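Putative aldolase (Bacteroides vulgatus ATCC 8482, PDB 3DXI) is a putative aldolase whose modelled domain folds as an eight-stranded beta/alpha barrel of the HMGL-like family. Local coordinates at residues Ile97-Pro110 against Ile123-Tyr136. Residues are numbered along the deposited sequence; the frame is centred on the assembly and turned at random.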
ATOM      1  N   ILE A  97       6.025  -8.026  37.125  1.00 12.52           N
ATOM      2  CA  ILE A  97       6.558  -8.597  35.891  1.00 11.99           C
ATOM      3  C   ILE A  97       8.065  -8.479  35.682  1.00 12.65           C
ATOM      4  O   ILE A  97       8.556  -8.712  34.581  1.00 12.79           O
ATOM      5  CB  ILE A  97       5.843  -8.000  34.642  1.00 10.96           C
ATOM      6  CG1 ILE A  97       6.206  -6.523  34.480  1.00 10.46           C
ATOM      7  CG2 ILE A  97       4.331  -8.146  34.783  1.00  9.12           C
ATOM      8  CD1 ILE A  97       5.526  -5.853  33.289  1.00 12.71           C
ATOM      9  N   ILE A  98       8.805  -8.125  36.724  1.00 14.33           N
ATOM     10  CA  ILE A  98      10.252  -8.021  36.574  1.00 15.80           C
ATOM     11  C   ILE A  98      10.779  -9.387  36.143  1.00 15.85           C
ATOM     12  O   ILE A  98      10.291 -10.420  36.601  1.00 14.02           O
ATOM     13  CB  ILE A  98      10.932  -7.595  37.893  1.00 16.23           C
ATOM     14  CG1 ILE A  98      10.410  -8.449  39.048  1.00 18.55           C
ATOM     15  CG2 ILE A  98      10.667  -6.119  38.164  1.00 14.14           C
ATOM     16  CD1 ILE A  98      10.996  -8.087  40.408  1.00 21.50           C
ATOM     17  N   GLY A  99      11.753  -9.391  35.238  1.00 16.03           N
ATOM     18  CA  GLY A  99      12.312 -10.645  34.769  1.00 14.97           C
ATOM     19  C   GLY A  99      11.488 -11.342  33.702  1.00 16.08           C
ATOM     20  O   GLY A  99      11.999 -12.194  32.977  1.00 18.34           O
ATOM     21  N   LEU A 100      10.215 -10.986  33.592  1.00 14.44           N
ATOM     22  CA  LEU A 100       9.348 -11.605  32.598  1.00 14.86           C
ATOM     23  C   LEU A 100       9.254 -10.762  31.330  1.00 14.72           C
ATOM     24  O   LEU A 100       9.061 -11.289  30.231  1.00 17.03           O
ATOM     25  CB  LEU A 100       7.948 -11.817  33.183  1.00 13.76           C
ATOM     26  CG  LEU A 100       7.878 -12.725  34.417  1.00 13.78           C
ATOM     27  CD1 LEU A 100       6.447 -12.801  34.929  1.00 12.32           C
ATOM     28  CD2 LEU A 100       8.401 -14.109  34.058  1.00 13.63           C
ATOM     29  N   VAL A 101       9.393  -9.452  31.491  1.00 12.95           N
ATOM     30  CA  VAL A 101       9.312  -8.526  30.367  1.00 12.41           C
ATOM     31  C   VAL A 101      10.597  -7.722  30.251  1.00 11.87           C
ATOM     32  O   VAL A 101      11.104  -7.199  31.245  1.00 12.07           O
ATOM     33  CB  VAL A 101       8.106  -7.577  30.537  1.00 11.84           C
ATOM     34  CG1 VAL A 101       8.132  -6.471  29.471  1.00 11.08           C
ATOM     35  CG2 VAL A 101       6.816  -8.388  30.434  1.00  9.79           C
ATOM     36  N   ASP A 102      11.114  -7.631  29.029  1.00 10.91           N
ATOM     37  CA  ASP A 102      12.352  -6.919  28.751  1.00 11.03           C
ATOM     38  C   ASP A 102      12.202  -5.418  28.639  1.00 10.33           C
ATOM     39  O   ASP A 102      12.978  -4.659  29.223  1.00 10.38           O
ATOM     40  CB  ASP A 102      12.966  -7.454  27.458  1.00 11.49           C
ATOM     41  CG  ASP A 102      13.276  -8.930  27.542  1.00 14.21           C
ATOM     42  OD1 ASP A 102      14.251  -9.282  28.242  1.00 15.74           O
ATOM     43  OD2 ASP A 102      12.538  -9.736  26.929  1.00 12.68           O
HETATM   44  N   MSE A 103      11.191  -4.990  27.893  1.00 11.12           N
HETATM   45  CA  MSE A 103      10.975  -3.572  27.670  1.00 11.37           C
HETATM   46  C   MSE A 103       9.570  -3.083  27.965  1.00 10.99           C
HETATM   47  O   MSE A 103       8.582  -3.774  27.709  1.00 10.80           O
HETATM   48  CB  MSE A 103      11.317  -3.229  26.223  1.00 12.42           C
HETATM   49  CG  MSE A 103      11.038  -1.787  25.841  1.00 15.77           C
HETATM   50 SE   MSE A 103      11.281  -1.508  23.933  1.00 21.73          SE
HETATM   51  CE  MSE A 103      13.206  -1.205  23.924  1.00 16.17           C
ATOM     52  N   ILE A 104       9.504  -1.873  28.506  1.00  9.54           N
ATOM     53  CA  ILE A 104       8.246  -1.228  28.822  1.00  9.63           C
ATOM     54  C   ILE A 104       8.145  -0.049  27.867  1.00  9.67           C
ATOM     55  O   ILE A 104       8.965   0.871  27.922  1.00  8.06           O
ATOM     56  CB  ILE A 104       8.232  -0.681  30.267  1.00  9.34           C
ATOM     57  CG1 ILE A 104       8.557  -1.799  31.264  1.00  9.95           C
ATOM     58  CG2 ILE A 104       6.875  -0.057  30.566  1.00 11.79           C
ATOM     59  CD1 ILE A 104       7.590  -2.981  31.234  1.00  7.99           C
ATOM     60  N   ARG A 105       7.171  -0.088  26.965  1.00  9.46           N
ATOM     61  CA  ARG A 105       6.996   1.017  26.032  1.00  9.67           C
ATOM     62  C   ARG A 105       5.907   1.915  26.582  1.00  9.84           C
ATOM     63  O   ARG A 105       4.941   1.435  27.171  1.00  9.99           O
ATOM     64  CB  ARG A 105       6.597   0.518  24.654  1.00  9.20           C
ATOM     65  CG  ARG A 105       7.637  -0.344  23.987  1.00 10.79           C
ATOM     66  CD  ARG A 105       7.089  -0.801  22.664  1.00 14.15           C
ATOM     67  NE  ARG A 105       7.672  -0.091  21.548  1.00 11.69           N
ATOM     68  CZ  ARG A 105       7.139  -0.045  20.334  1.00 10.05           C
ATOM     69  NH1 ARG A 105       5.991  -0.655  20.074  1.00 12.25           N
ATOM     70  NH2 ARG A 105       7.790   0.571  19.368  1.00 12.55           N
ATOM     71  N   ILE A 106       6.071   3.216  26.387  1.00 10.51           N
ATOM     72  CA  ILE A 106       5.113   4.194  26.883  1.00 12.48           C
ATOM     73  C   ILE A 106       4.459   4.949  25.733  1.00 11.85           C
ATOM     74  O   ILE A 106       5.153   5.544  24.911  1.00 13.85           O
ATOM     75  CB  ILE A 106       5.824   5.212  27.800  1.00 13.28           C
ATOM     76  CG1 ILE A 106       6.640   4.458  28.860  1.00 14.59           C
ATOM     77  CG2 ILE A 106       4.804   6.133  28.452  1.00 13.77           C
ATOM     78  CD1 ILE A 106       7.550   5.338  29.701  1.00 13.08           C
ATOM     79  N   ALA A 107       3.130   4.915  25.664  1.00 10.76           N
ATOM     80  CA  ALA A 107       2.411   5.645  24.620  1.00 10.10           C
ATOM     81  C   ALA A 107       2.340   7.069  25.142  1.00 10.35           C
ATOM     82  O   ALA A 107       1.683   7.335  26.144  1.00 11.33           O
ATOM     83  CB  ALA A 107       1.010   5.080  24.427  1.00  9.67           C
ATOM     84  N   ILE A 108       3.011   7.979  24.443  1.00 12.19           N
ATOM     85  CA  ILE A 108       3.092   9.373  24.864  1.00 11.20           C
ATOM     86  C   ILE A 108       2.616  10.432  23.877  1.00 12.21           C
ATOM     87  O   ILE A 108       2.925  10.380  22.684  1.00 10.81           O
ATOM     88  CB  ILE A 108       4.556   9.726  25.218  1.00 11.47           C
ATOM     89  CG1 ILE A 108       5.123   8.692  26.194  1.00 10.57           C
ATOM     90  CG2 ILE A 108       4.631  11.131  25.804  1.00 12.81           C
ATOM     91  CD1 ILE A 108       6.627   8.770  26.362  1.00 11.17           C
ATOM     92  N   ASP A 109       1.872  11.404  24.395  1.00 12.57           N
ATOM     93  CA  ASP A 109       1.417  12.532  23.594  1.00 15.14           C
ATOM     94  C   ASP A 109       2.550  13.537  23.815  1.00 15.32           C
ATOM     95  O   ASP A 109       2.858  13.871  24.960  1.00 14.65           O
ATOM     96  CB  ASP A 109       0.107  13.106  24.146  1.00 15.39           C
ATOM     97  CG  ASP A 109      -0.368  14.336  23.378  1.00 16.23           C
ATOM     98  OD1 ASP A 109       0.478  15.152  22.957  1.00 16.58           O
ATOM     99  OD2 ASP A 109      -1.594  14.496  23.211  1.00 16.97           O
ATOM    100  N   PRO A 110       3.188  14.018  22.730  1.00 15.98           N
ATOM    101  CA  PRO A 110       4.299  14.983  22.802  1.00 16.82           C
ATOM    102  C   PRO A 110       4.101  16.137  23.790  1.00 17.46           C
ATOM    103  O   PRO A 110       5.063  16.701  24.315  1.00 15.63           O
ATOM    104  CB  PRO A 110       4.448  15.459  21.352  1.00 15.09           C
ATOM    105  CG  PRO A 110       3.096  15.218  20.762  1.00 16.68           C
ATOM    106  CD  PRO A 110       2.716  13.881  21.343  1.00 14.42           C
ATOM    107  N   ILE A 123      10.825   3.859  35.793  1.00 15.72           N
ATOM    108  CA  ILE A 123      10.796   2.522  35.200  1.00 14.96           C
ATOM    109  C   ILE A 123      12.219   1.990  35.025  1.00 16.37           C
ATOM    110  O   ILE A 123      12.475   0.795  35.179  1.00 15.64           O
ATOM    111  CB  ILE A 123      10.093   2.537  33.817  1.00 13.28           C
ATOM    112  CG1 ILE A 123       8.611   2.885  33.982  1.00 12.72           C
ATOM    113  CG2 ILE A 123      10.240   1.183  33.143  1.00 11.95           C
ATOM    114  CD1 ILE A 123       7.860   3.020  32.666  1.00 11.55           C
ATOM    115  N   LYS A 124      13.146   2.889  34.719  1.00 16.97           N
ATOM    116  CA  LYS A 124      14.532   2.497  34.509  1.00 19.82           C
ATOM    117  C   LYS A 124      15.195   1.957  35.777  1.00 20.15           C
ATOM    118  O   LYS A 124      16.056   1.077  35.706  1.00 19.26           O
ATOM    119  CB  LYS A 124      15.335   3.676  33.965  1.00 21.32           C
ATOM    120  CG  LYS A 124      16.492   3.250  33.088  1.00 24.95           C
ATOM    121  CD  LYS A 124      15.975   2.602  31.805  1.00 26.37           C
ATOM    122  CE  LYS A 124      17.093   1.903  31.060  1.00 26.29           C
ATOM    123  NZ  LYS A 124      18.228   2.837  30.832  1.00 29.35           N
ATOM    124  N   THR A 125      14.801   2.473  36.938  1.00 20.60           N
ATOM    125  CA  THR A 125      15.378   2.002  38.192  1.00 21.78           C
ATOM    126  C   THR A 125      14.882   0.594  38.530  1.00 21.82           C
ATOM    127  O   THR A 125      15.426  -0.070  39.413  1.00 22.47           O
ATOM    128  CB  THR A 125      15.042   2.956  39.371  1.00 22.64           C
ATOM    129  OG1 THR A 125      13.623   3.041  39.535  1.00 26.81           O
ATOM    130  CG2 THR A 125      15.596   4.341  39.109  1.00 22.62           C
HETATM  131  N   MSE A 126      13.849   0.138  37.826  1.00 21.85           N
HETATM  132  CA  MSE A 126      13.307  -1.196  38.062  1.00 20.47           C
HETATM  133  C   MSE A 126      14.003  -2.239  37.188  1.00 19.72           C
HETATM  134  O   MSE A 126      13.716  -3.437  37.271  1.00 19.01           O
HETATM  135  CB  MSE A 126      11.791  -1.204  37.829  1.00 22.43           C
HETATM  136  CG  MSE A 126      11.028  -0.346  38.843  1.00 27.33           C
HETATM  137 SE   MSE A 126       9.090  -0.287  38.621  1.00 37.59          SE
HETATM  138  CE  MSE A 126       8.688  -2.093  39.156  1.00 30.49           C
ATOM    139  N   GLY A 127      14.919  -1.776  36.343  1.00 18.63           N
ATOM    140  CA  GLY A 127      15.683  -2.688  35.505  1.00 18.02           C
ATOM    141  C   GLY A 127      15.127  -3.035  34.139  1.00 17.15           C
ATOM    142  O   GLY A 127      15.634  -3.941  33.479  1.00 15.51           O
ATOM    143  N   PHE A 128      14.096  -2.315  33.711  1.00 15.44           N
ATOM    144  CA  PHE A 128      13.477  -2.563  32.412  1.00 13.60           C
ATOM    145  C   PHE A 128      14.106  -1.695  31.329  1.00 13.99           C
ATOM    146  O   PHE A 128      14.668  -0.640  31.618  1.00 14.69           O
ATOM    147  CB  PHE A 128      11.981  -2.209  32.447  1.00 12.55           C
ATOM    148  CG  PHE A 128      11.143  -3.107  33.311  1.00 10.90           C
ATOM    149  CD1 PHE A 128      10.830  -4.400  32.903  1.00 11.93           C
ATOM    150  CD2 PHE A 128      10.627  -2.642  34.517  1.00 12.33           C
ATOM    151  CE1 PHE A 128      10.011  -5.216  33.683  1.00 12.70           C
ATOM    152  CE2 PHE A 128       9.805  -3.449  35.310  1.00 11.49           C
ATOM    153  CZ  PHE A 128       9.495  -4.737  34.892  1.00 12.02           C
ATOM    154  N   GLU A 129      14.015  -2.147  30.084  1.00 13.84           N
ATOM    155  CA  GLU A 129      14.469  -1.340  28.956  1.00 12.40           C
ATOM    156  C   GLU A 129      13.265  -0.404  28.811  1.00 12.20           C
ATOM    157  O   GLU A 129      12.133  -0.827  29.061  1.00 12.56           O
ATOM    158  CB  GLU A 129      14.601  -2.183  27.687  1.00 10.73           C
ATOM    159  CG  GLU A 129      15.906  -2.951  27.537  1.00 12.54           C
ATOM    160  CD  GLU A 129      15.866  -3.911  26.363  1.00 13.44           C
ATOM    161  OE1 GLU A 129      14.911  -3.843  25.563  1.00 13.02           O
ATOM    162  OE2 GLU A 129      16.792  -4.731  26.234  1.00 15.18           O
ATOM    163  N   VAL A 130      13.483   0.850  28.428  1.00 10.29           N
ATOM    164  CA  VAL A 130      12.360   1.776  28.286  1.00  9.94           C
ATOM    165  C   VAL A 130      12.214   2.313  26.874  1.00 10.15           C
ATOM    166  O   VAL A 130      13.183   2.775  26.272  1.00  9.83           O
ATOM    167  CB  VAL A 130      12.486   2.982  29.245  1.00 11.13           C
ATOM    168  CG1 VAL A 130      11.295   3.928  29.058  1.00 10.90           C
ATOM    169  CG2 VAL A 130      12.545   2.497  30.672  1.00 10.77           C
ATOM    170  N   GLY A 131      10.994   2.242  26.350  1.00  9.79           N
ATOM    171  CA  GLY A 131      10.727   2.745  25.017  1.00  9.26           C
ATOM    172  C   GLY A 131       9.714   3.879  25.012  1.00 10.70           C
ATOM    173  O   GLY A 131       8.693   3.818  25.702  1.00 11.24           O
ATOM    174  N   PHE A 132      10.003   4.926  24.246  1.00 10.59           N
ATOM    175  CA  PHE A 132       9.098   6.064  24.126  1.00 12.32           C
ATOM    176  C   PHE A 132       8.390   5.965  22.772  1.00 12.04           C
ATOM    177  O   PHE A 132       9.043   6.028  21.729  1.00 11.99           O
ATOM    178  CB  PHE A 132       9.856   7.407  24.145  1.00 13.48           C
ATOM    179  CG  PHE A 132      10.375   7.824  25.497  1.00 16.58           C
ATOM    180  CD1 PHE A 132      10.168   9.126  25.954  1.00 16.58           C
ATOM    181  CD2 PHE A 132      11.122   6.957  26.283  1.00 17.86           C
ATOM    182  CE1 PHE A 132      10.700   9.555  27.170  1.00 17.83           C
ATOM    183  CE2 PHE A 132      11.659   7.375  27.500  1.00 18.32           C
ATOM    184  CZ  PHE A 132      11.449   8.674  27.945  1.00 18.66           C
ATOM    185  N   ASN A 133       7.072   5.793  22.786  1.00 10.71           N
ATOM    186  CA  ASN A 133       6.307   5.752  21.544  1.00 11.43           C
ATOM    187  C   ASN A 133       5.556   7.076  21.503  1.00 11.28           C
ATOM    188  O   ASN A 133       4.429   7.183  21.994  1.00 12.97           O
ATOM    189  CB  ASN A 133       5.339   4.565  21.538  1.00 12.30           C
ATOM    190  CG  ASN A 133       5.965   3.302  20.945  1.00 14.03           C
ATOM    191  OD1 ASN A 133       7.101   2.940  21.278  1.00 15.53           O
ATOM    192  ND2 ASN A 133       5.226   2.629  20.066  1.00 12.58           N
ATOM    193  N   VAL A 134       6.206   8.089  20.937  1.00 10.50           N
ATOM    194  CA  VAL A 134       5.638   9.435  20.858  1.00 11.45           C
ATOM    195  C   VAL A 134       4.734   9.645  19.649  1.00 11.90           C
ATOM    196  O   VAL A 134       5.145   9.476  18.506  1.00 11.46           O
ATOM    197  CB  VAL A 134       6.759  10.496  20.863  1.00 10.90           C
ATOM    198  CG1 VAL A 134       6.154  11.906  20.870  1.00 12.11           C
ATOM    199  CG2 VAL A 134       7.659  10.282  22.085  1.00  9.77           C
HETATM  200  N   MSE A 135       3.496  10.035  19.930  1.00 12.94           N
HETATM  201  CA  MSE A 135       2.485  10.252  18.904  1.00 15.71           C
HETATM  202  C   MSE A 135       2.593  11.578  18.168  1.00 14.28           C
HETATM  203  O   MSE A 135       3.346  12.466  18.560  1.00 12.95           O
HETATM  204  CB  MSE A 135       1.100  10.159  19.540  1.00 19.81           C
HETATM  205  CG  MSE A 135       0.977   9.025  20.535  1.00 27.43           C
HETATM  206 SE   MSE A 135      -0.744   8.924  21.418  1.00 43.53          SE
HETATM  207  CE  MSE A 135      -0.979  10.767  21.925  1.00 31.27           C
ATOM    208  N   TYR A 136       1.823  11.683  17.087  1.00 14.25           N
ATOM    209  CA  TYR A 136       1.745  12.875  16.252  1.00 15.62           C
ATOM    210  C   TYR A 136       3.072  13.437  15.761  1.00 16.16           C
ATOM    211  O   TYR A 136       3.340  14.626  15.925  1.00 16.29           O
ATOM    212  CB  TYR A 136       0.984  13.976  16.990  1.00 15.91           C
ATOM    213  CG  TYR A 136      -0.206  13.471  17.770  1.00 17.66           C
ATOM    214  CD1 TYR A 136      -1.193  12.693  17.162  1.00 18.64           C
ATOM    215  CD2 TYR A 136      -0.340  13.763  19.122  1.00 19.42           C
ATOM    216  CE1 TYR A 136      -2.286  12.216  17.891  1.00 19.12           C
ATOM    217  CE2 TYR A 136      -1.418  13.299  19.854  1.00 19.92           C
ATOM    218  CZ  TYR A 136      -2.388  12.527  19.238  1.00 21.14           C
ATOM    219  OH  TYR A 136      -3.455  12.070  19.978  1.00 23.26           O
TER
HETATM  220  O   HOH W   1      15.364  -5.475  30.724  1.00 24.69           O
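D102 O is gripped twice: E129 N donates to it at 2.9 Å, in the carbonyl plane, and a water also donating to G127 O adds a second hydrogen. The E129 N bond starts the ladder between strands 103-108 and 129-134, parallel neighbours in a TIM barrel, joined by helix 113-124 as a beta-alpha-beta unit. Six more backbone bonds follow, I104, I106 and I108 each using both N and O, up to M135 N to I108 O at 2.8 Å, almost straight at 175°.

M103, R105 and N133 project into the barrel. The N133 amide stands nearly upright over one face of the R105 guanidinium, ND2 toward its rim, the planes 84° apart; N133 OD1 is 3.1 Å from R105 NE, at too poor an angle for a hydrogen bond. R105 is held instead by salt bridges to D216 and E42. R105 CG and SE of M103, a selenomethionine, take the space beside G131 CA, R105 CG 4.5 Å from it. The E129 side chain crosses that of M103 at about a right angle, OE1 3.5 Å from M103 CE, its carboxylate held by Y40 OH and K75 NZ.

I104, I106 and I108 point outward to the helix layer. With CG1 beside its backbone N (chi1 -55°), I104 sets that carbon over the F128 ring face, a CH-pi contact 4.0 Å from the centroid, while V101 O lies at the ring edge. I106 CD1 meets I123 CD1 tip to tip. Beyond the strands D109, its OD1 hydrogen-bonded to Q111 N, brings OD2 to the edge of the Y136 ring, 3.6 Å from CE2.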